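Local coordinates for protein KLLA0E08119p (Kluyveromyces lactis, PDB 3VA7) that is the urea carboxylase part of a biotin-dependent enzyme and probably makes urea-1-carboxylate from urea, bicarbonate and ATP, at residues R235-F246 with K295-Y306. Sequence-based numbering, arbitrary orientation.
Sequences RHVEIQMMGDGF and KYKCAGTVEFIY
Arg-235 to Gly-243 pair with Cys-298 to Tyr-306 as antiparallel neighbours, and ten backbone hydrogen bonds join Arg-235, Val-237, Ile-239, Met-241 and Gly-243 to Tyr-306, Phe-304, Val-302, Gly-300 and Cys-298. Beyond Gly-243, Gly-245 N still reaches Tyr-296 O at 2.8 Å.

Polar side chains cluster along part of one face. With CG anti to the backbone N (chi1 177°), the His-236 ring swings across to Glu-303, whose carboxylate stands 83° to it, Glu-303 OE1 near His-236 CE1. His-236 NE2 donates in its ring plane to Glu-238 OE1 (3.1 Å), which faces Glu-303 OE2, an acceptor of like charge. A water links Gln-240 NE2 to Thr-301 OG1; Gln-240 OE1 also bonds Arg-255, and Thr-301 OG1 Gln-323. Farther along, Met-242 CE meets Ala-299 CB, beside helix 337-345.

On the face of Val-237, Ile-239 and Phe-304, which helix 277-293 packs against, Ile-239 CG1 meets the Phe-304 ring edge at 3.6 Å. Arg-235, salt-bridged to Asp-256, brings NH1 to the Tyr-306 ring edge.

Cutting Glu-303 back to an alanine is likely to open a gap beside the His-236 ring.

In this ATP-grasp part of the biotin carboxylase region, Arg-255, salt-bridged to Glu-238 OE2, and, weakly, Lys-265 probably ease the carboxylate pair.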
ATOM      1  N   ARG A 235       6.544   4.293  44.209  1.00 56.25           N
ATOM      2  CA  ARG A 235       6.837   3.190  43.288  1.00 53.77           C
ATOM      3  C   ARG A 235       5.759   2.087  43.309  1.00 53.63           C
ATOM      4  O   ARG A 235       4.868   2.085  44.167  1.00 53.88           O
ATOM      5  CB  ARG A 235       8.241   2.651  43.534  1.00 52.47           C
ATOM      6  CG  ARG A 235       9.286   3.633  43.047  1.00 48.00           C
ATOM      7  CD  ARG A 235      10.656   3.239  43.476  1.00 44.03           C
ATOM      8  NE  ARG A 235      10.998   1.897  43.016  1.00 42.53           N
ATOM      9  CZ  ARG A 235      12.087   1.225  43.402  1.00 44.00           C
ATOM     10  NH1 ARG A 235      12.945   1.768  44.259  1.00 43.88           N
ATOM     11  NH2 ARG A 235      12.330  -0.000  42.938  1.00 44.33           N
ATOM     12  N   HIS A 236       5.813   1.182  42.331  1.00 52.45           N
ATOM     13  CA  HIS A 236       4.857   0.065  42.235  1.00 50.93           C
ATOM     14  C   HIS A 236       5.676  -1.229  42.183  1.00 49.40           C
ATOM     15  O   HIS A 236       6.274  -1.554  41.142  1.00 49.76           O
ATOM     16  CB  HIS A 236       4.002   0.267  40.996  1.00 51.15           C
ATOM     17  CG  HIS A 236       3.023  -0.825  40.712  1.00 53.95           C
ATOM     18  ND1 HIS A 236       1.666  -0.583  40.601  1.00 57.65           N
ATOM     19  CD2 HIS A 236       3.198  -2.143  40.421  1.00 55.23           C
ATOM     20  CE1 HIS A 236       1.044  -1.713  40.292  1.00 57.60           C
ATOM     21  NE2 HIS A 236       1.952  -2.673  40.175  1.00 56.85           N
ATOM     22  N   VAL A 237       5.773  -1.930  43.315  1.00 46.28           N
ATOM     23  CA  VAL A 237       6.558  -3.145  43.349  1.00 43.81           C
ATOM     24  C   VAL A 237       5.562  -4.244  43.574  1.00 43.09           C
ATOM     25  O   VAL A 237       4.747  -4.158  44.492  1.00 44.22           O
ATOM     26  CB  VAL A 237       7.602  -3.142  44.437  1.00 43.39           C
ATOM     27  CG1 VAL A 237       8.435  -4.394  44.344  1.00 42.35           C
ATOM     28  CG2 VAL A 237       8.503  -1.913  44.315  1.00 44.10           C
ATOM     29  N   GLU A 238       5.562  -5.257  42.718  1.00 40.75           N
ATOM     30  CA  GLU A 238       4.590  -6.302  42.876  1.00 39.07           C
ATOM     31  C   GLU A 238       5.315  -7.623  43.020  1.00 38.53           C
ATOM     32  O   GLU A 238       6.475  -7.776  42.573  1.00 38.59           O
ATOM     33  CB  GLU A 238       3.604  -6.283  41.714  1.00 39.36           C
ATOM     34  CG  GLU A 238       4.227  -6.667  40.349  1.00 40.19           C
ATOM     35  CD  GLU A 238       3.338  -6.327  39.169  1.00 41.45           C
ATOM     36  OE1 GLU A 238       2.334  -5.574  39.314  1.00 41.92           O
ATOM     37  OE2 GLU A 238       3.659  -6.822  38.072  1.00 42.54           O
ATOM     38  N   ILE A 239       4.647  -8.572  43.666  1.00 37.23           N
ATOM     39  CA  ILE A 239       5.209  -9.886  43.845  1.00 36.48           C
ATOM     40  C   ILE A 239       4.418 -10.875  43.031  1.00 36.55           C
ATOM     41  O   ILE A 239       3.201 -10.909  43.085  1.00 37.34           O
ATOM     42  CB  ILE A 239       5.244 -10.306  45.329  1.00 36.49           C
ATOM     43  CG1 ILE A 239       6.148  -9.381  46.152  1.00 34.43           C
ATOM     44  CG2 ILE A 239       5.751 -11.787  45.476  1.00 36.93           C
ATOM     45  CD1 ILE A 239       7.606  -9.836  46.153  1.00 34.59           C
ATOM     46  N   GLN A 240       5.111 -11.674  42.250  1.00 36.45           N
ATOM     47  CA  GLN A 240       4.461 -12.743  41.509  1.00 36.33           C
ATOM     48  C   GLN A 240       4.429 -13.953  42.406  1.00 36.62           C
ATOM     49  O   GLN A 240       5.486 -14.438  42.852  1.00 36.75           O
ATOM     50  CB  GLN A 240       5.258 -13.082  40.253  1.00 36.12           C
ATOM     51  CG  GLN A 240       4.818 -14.340  39.578  1.00 35.70           C
ATOM     52  CD  GLN A 240       3.510 -14.158  38.840  1.00 36.41           C
ATOM     53  OE1 GLN A 240       3.410 -13.357  37.903  1.00 36.15           O
ATOM     54  NE2 GLN A 240       2.493 -14.866  39.280  1.00 33.21           N
ATOM     55  N   MET A 241       3.230 -14.466  42.656  1.00 37.01           N
ATOM     56  CA  MET A 241       3.099 -15.578  43.553  1.00 37.71           C
ATOM     57  C   MET A 241       2.391 -16.745  42.883  1.00 37.43           C
ATOM     58  O   MET A 241       1.591 -16.571  41.957  1.00 38.66           O
ATOM     59  CB  MET A 241       2.453 -15.093  44.863  1.00 38.65           C
ATOM     60  CG  MET A 241       1.577 -16.065  45.611  1.00 42.38           C
ATOM     61  SD  MET A 241      -0.146 -15.569  45.457  1.00 53.11           S
ATOM     62  CE  MET A 241      -0.760 -17.200  45.045  1.00 47.81           C
ATOM     63  N   MET A 242       2.710 -17.942  43.337  1.00 36.14           N
ATOM     64  CA  MET A 242       2.028 -19.142  42.896  1.00 35.38           C
ATOM     65  C   MET A 242       1.384 -19.845  44.124  1.00 34.31           C
ATOM     66  O   MET A 242       1.993 -19.932  45.208  1.00 33.78           O
ATOM     67  CB  MET A 242       3.057 -20.020  42.198  1.00 35.47           C
ATOM     68  CG  MET A 242       2.604 -20.802  40.929  1.00 38.57           C
ATOM     69  SD  MET A 242       1.838 -20.015  39.465  1.00 38.90           S
ATOM     70  CE  MET A 242       2.770 -18.505  39.371  1.00 36.35           C
ATOM     71  N   GLY A 243       0.136 -20.287  43.975  1.00 32.91           N
ATOM     72  CA  GLY A 243      -0.556 -21.025  45.032  1.00 31.38           C
ATOM     73  C   GLY A 243      -1.055 -22.367  44.529  1.00 31.55           C
ATOM     74  O   GLY A 243      -1.419 -22.498  43.356  1.00 30.76           O
ATOM     75  N   ASP A 244      -1.092 -23.380  45.387  1.00 31.14           N
ATOM     76  CA  ASP A 244      -1.454 -24.696  44.871  1.00 31.19           C
ATOM     77  C   ASP A 244      -2.915 -25.029  45.106  1.00 32.10           C
ATOM     78  O   ASP A 244      -3.412 -26.117  44.722  1.00 33.07           O
ATOM     79  CB  ASP A 244      -0.560 -25.751  45.454  1.00 30.34           C
ATOM     80  CG  ASP A 244      -0.884 -26.043  46.897  1.00 31.46           C
ATOM     81  OD1 ASP A 244      -1.756 -25.379  47.491  1.00 30.07           O
ATOM     82  OD2 ASP A 244      -0.251 -26.946  47.438  1.00 33.89           O
ATOM     83  N   GLY A 245      -3.623 -24.095  45.718  1.00 31.79           N
ATOM     84  CA  GLY A 245      -5.043 -24.275  45.920  1.00 31.88           C
ATOM     85  C   GLY A 245      -5.336 -25.077  47.175  1.00 32.21           C
ATOM     86  O   GLY A 245      -6.487 -25.463  47.415  1.00 32.60           O
ATOM     87  N   PHE A 246      -4.309 -25.310  47.994  1.00 31.80           N
ATOM     88  CA  PHE A 246      -4.446 -26.195  49.136  1.00 30.78           C
ATOM     89  C   PHE A 246      -3.663 -25.643  50.235  1.00 30.62           C
ATOM     90  O   PHE A 246      -3.228 -26.392  51.089  1.00 32.20           O
ATOM     91  CB  PHE A 246      -3.948 -27.619  48.829  1.00 31.65           C
ATOM     92  CG  PHE A 246      -4.751 -28.327  47.778  1.00 29.94           C
ATOM     93  CD1 PHE A 246      -6.067 -28.689  48.023  1.00 30.60           C
ATOM     94  CD2 PHE A 246      -4.188 -28.625  46.544  1.00 30.05           C
ATOM     95  CE1 PHE A 246      -6.875 -29.332  47.017  1.00 32.21           C
ATOM     96  CE2 PHE A 246      -4.967 -29.282  45.498  1.00 31.02           C
ATOM     97  CZ  PHE A 246      -6.299 -29.632  45.742  1.00 31.65           C
ATOM     98  N   LYS A 295      -5.828 -20.172  50.506  1.00 34.06           N
ATOM     99  CA  LYS A 295      -5.696 -21.428  49.764  1.00 33.90           C
ATOM    100  C   LYS A 295      -5.719 -21.018  48.272  1.00 33.60           C
ATOM    101  O   LYS A 295      -6.448 -21.581  47.429  1.00 32.69           O
ATOM    102  CB  LYS A 295      -6.834 -22.421  50.093  1.00 33.73           C
ATOM    103  CG  LYS A 295      -6.459 -23.586  50.989  1.00 33.25           C
ATOM    104  CD  LYS A 295      -7.017 -23.466  52.369  1.00 34.96           C
ATOM    105  CE  LYS A 295      -6.692 -24.692  53.277  1.00 35.12           C
ATOM    106  NZ  LYS A 295      -7.689 -25.811  53.270  1.00 28.45           N
ATOM    107  N   TYR A 296      -4.955 -19.975  47.969  1.00 33.26           N
ATOM    108  CA  TYR A 296      -4.924 -19.494  46.596  1.00 33.43           C
ATOM    109  C   TYR A 296      -4.450 -20.573  45.578  1.00 32.58           C
ATOM    110  O   TYR A 296      -3.531 -21.348  45.861  1.00 30.87           O
ATOM    111  CB  TYR A 296      -4.092 -18.229  46.487  1.00 33.43           C
ATOM    112  CG  TYR A 296      -4.322 -17.489  45.182  1.00 33.36           C
ATOM    113  CD1 TYR A 296      -5.159 -16.367  45.138  1.00 30.91           C
ATOM    114  CD2 TYR A 296      -3.659 -17.890  43.989  1.00 31.60           C
ATOM    115  CE1 TYR A 296      -5.357 -15.677  43.950  1.00 32.56           C
ATOM    116  CE2 TYR A 296      -3.836 -17.198  42.801  1.00 31.53           C
ATOM    117  CZ  TYR A 296      -4.690 -16.091  42.784  1.00 32.49           C
ATOM    118  OH  TYR A 296      -4.893 -15.406  41.610  1.00 34.83           O
ATOM    119  N   LYS A 297      -5.135 -20.599  44.426  1.00 31.85           N
ATOM    120  CA  LYS A 297      -4.838 -21.494  43.320  1.00 31.09           C
ATOM    121  C   LYS A 297      -4.385 -20.804  42.001  1.00 31.39           C
ATOM    122  O   LYS A 297      -5.107 -19.904  41.446  1.00 29.32           O
ATOM    123  CB  LYS A 297      -6.025 -22.393  43.037  1.00 30.38           C
ATOM    124  CG  LYS A 297      -5.556 -23.667  42.492  1.00 29.15           C
ATOM    125  CD  LYS A 297      -6.670 -24.601  42.188  1.00 26.50           C
ATOM    126  CE  LYS A 297      -6.137 -26.035  42.468  1.00 28.83           C
ATOM    127  NZ  LYS A 297      -7.142 -27.105  42.172  1.00 28.52           N
ATOM    128  N   CYS A 298      -3.232 -21.313  41.502  1.00 31.53           N
ATOM    129  CA  CYS A 298      -2.532 -20.878  40.294  1.00 32.74           C
ATOM    130  C   CYS A 298      -1.793 -19.573  40.519  1.00 33.01           C
ATOM    131  O   CYS A 298      -1.127 -19.432  41.542  1.00 34.33           O
ATOM    132  CB  CYS A 298      -3.446 -20.806  39.038  1.00 33.06           C
ATOM    133  SG  CYS A 298      -4.217 -22.386  38.546  1.00 37.65           S
ATOM    134  N   ALA A 299      -1.897 -18.616  39.598  1.00 32.85           N
ATOM    135  CA  ALA A 299      -0.995 -17.458  39.642  1.00 33.64           C
ATOM    136  C   ALA A 299      -1.711 -16.205  40.096  1.00 34.02           C
ATOM    137  O   ALA A 299      -2.791 -15.869  39.619  1.00 34.05           O
ATOM    138  CB  ALA A 299      -0.284 -17.205  38.243  1.00 32.28           C
ATOM    139  N   GLY A 300      -1.087 -15.479  40.995  1.00 34.05           N
ATOM    140  CA  GLY A 300      -1.636 -14.210  41.356  1.00 34.95           C
ATOM    141  C   GLY A 300      -0.517 -13.252  41.681  1.00 36.09           C
ATOM    142  O   GLY A 300       0.610 -13.688  41.980  1.00 35.87           O
ATOM    143  N   THR A 301      -0.851 -11.959  41.662  1.00 36.49           N
ATOM    144  CA  THR A 301       0.102 -10.917  41.984  1.00 37.76           C
ATOM    145  C   THR A 301      -0.358 -10.018  43.103  1.00 39.09           C
ATOM    146  O   THR A 301      -1.505  -9.512  43.128  1.00 38.79           O
ATOM    147  CB  THR A 301       0.410 -10.026  40.749  1.00 38.54           C
ATOM    148  OG1 THR A 301       0.877 -10.863  39.664  1.00 36.63           O
ATOM    149  CG2 THR A 301       1.449  -8.923  41.095  1.00 35.26           C
ATOM    150  N   VAL A 302       0.572  -9.799  44.021  1.00 39.97           N
ATOM    151  CA  VAL A 302       0.317  -8.928  45.107  1.00 41.10           C
ATOM    152  C   VAL A 302       1.048  -7.654  44.800  1.00 42.34           C
ATOM    153  O   VAL A 302       2.271  -7.636  44.806  1.00 42.13           O
ATOM    154  CB  VAL A 302       0.824  -9.522  46.423  1.00 41.49           C
ATOM    155  CG1 VAL A 302       0.343  -8.657  47.577  1.00 40.82           C
ATOM    156  CG2 VAL A 302       0.336 -10.984  46.599  1.00 40.13           C
ATOM    157  N   GLU A 303       0.296  -6.602  44.516  1.00 43.91           N
ATOM    158  CA  GLU A 303       0.884  -5.295  44.290  1.00 46.70           C
ATOM    159  C   GLU A 303       1.035  -4.499  45.598  1.00 48.40           C
ATOM    160  O   GLU A 303       0.139  -4.475  46.462  1.00 48.73           O
ATOM    161  CB  GLU A 303       0.054  -4.468  43.287  1.00 47.14           C
ATOM    162  CG  GLU A 303      -0.523  -5.238  42.111  1.00 46.12           C
ATOM    163  CD  GLU A 303      -0.906  -4.348  40.942  1.00 46.97           C
ATOM    164  OE1 GLU A 303      -1.523  -3.278  41.168  1.00 50.63           O
ATOM    165  OE2 GLU A 303      -0.587  -4.713  39.781  1.00 47.46           O
ATOM    166  N   PHE A 304       2.171  -3.829  45.709  1.00 50.10           N
ATOM    167  CA  PHE A 304       2.448  -2.907  46.791  1.00 51.87           C
ATOM    168  C   PHE A 304       2.863  -1.514  46.260  1.00 53.89           C
ATOM    169  O   PHE A 304       3.419  -1.391  45.169  1.00 53.77           O
ATOM    170  CB  PHE A 304       3.614  -3.427  47.602  1.00 51.40           C
ATOM    171  CG  PHE A 304       3.432  -4.802  48.128  1.00 51.26           C
ATOM    172  CD1 PHE A 304       2.573  -5.045  49.222  1.00 51.68           C
ATOM    173  CD2 PHE A 304       4.166  -5.854  47.592  1.00 49.98           C
ATOM    174  CE1 PHE A 304       2.433  -6.325  49.754  1.00 49.35           C
ATOM    175  CE2 PHE A 304       4.032  -7.153  48.105  1.00 49.50           C
ATOM    176  CZ  PHE A 304       3.167  -7.390  49.189  1.00 50.33           C
ATOM    177  N   ILE A 305       2.578  -0.484  47.052  1.00 56.74           N
ATOM    178  CA  ILE A 305       3.174   0.842  46.941  1.00 58.79           C
ATOM    179  C   ILE A 305       4.473   0.802  47.731  1.00 60.45           C
ATOM    180  O   ILE A 305       4.538   0.136  48.781  1.00 60.62           O
ATOM    181  CB  ILE A 305       2.237   1.857  47.569  1.00 58.85           C
ATOM    182  CG1 ILE A 305       0.807   1.585  47.056  1.00 59.80           C
ATOM    183  CG2 ILE A 305       2.720   3.281  47.284  1.00 59.77           C
ATOM    184  CD1 ILE A 305      -0.273   2.637  47.377  1.00 59.26           C
ATOM    185  N   TYR A 306       5.508   1.477  47.231  1.00 62.05           N
ATOM    186  CA  TYR A 306       6.819   1.484  47.903  1.00 64.27           C
ATOM    187  C   TYR A 306       7.432   2.894  48.030  1.00 66.48           C
ATOM    188  O   TYR A 306       7.656   3.583  47.017  1.00 66.94           O
ATOM    189  CB  TYR A 306       7.801   0.550  47.186  1.00 63.81           C
ATOM    190  CG  TYR A 306       9.201   0.442  47.783  1.00 62.89           C
ATOM    191  CD1 TYR A 306       9.383   0.098  49.120  1.00 63.77           C
ATOM    192  CD2 TYR A 306      10.344   0.624  46.994  1.00 61.78           C
ATOM    193  CE1 TYR A 306      10.670  -0.033  49.683  1.00 64.42           C
ATOM    194  CE2 TYR A 306      11.648   0.497  47.544  1.00 62.12           C
ATOM    195  CZ  TYR A 306      11.797   0.171  48.900  1.00 63.61           C
ATOM    196  OH  TYR A 306      13.044   0.021  49.495  1.00 62.17           O
TER
HETATM  197  O   HOH W   1      -0.056 -13.219  38.256  1.00 39.60           O
HETATM  198  O   HOH W   2      -2.901 -22.288  48.278  1.00 23.17           O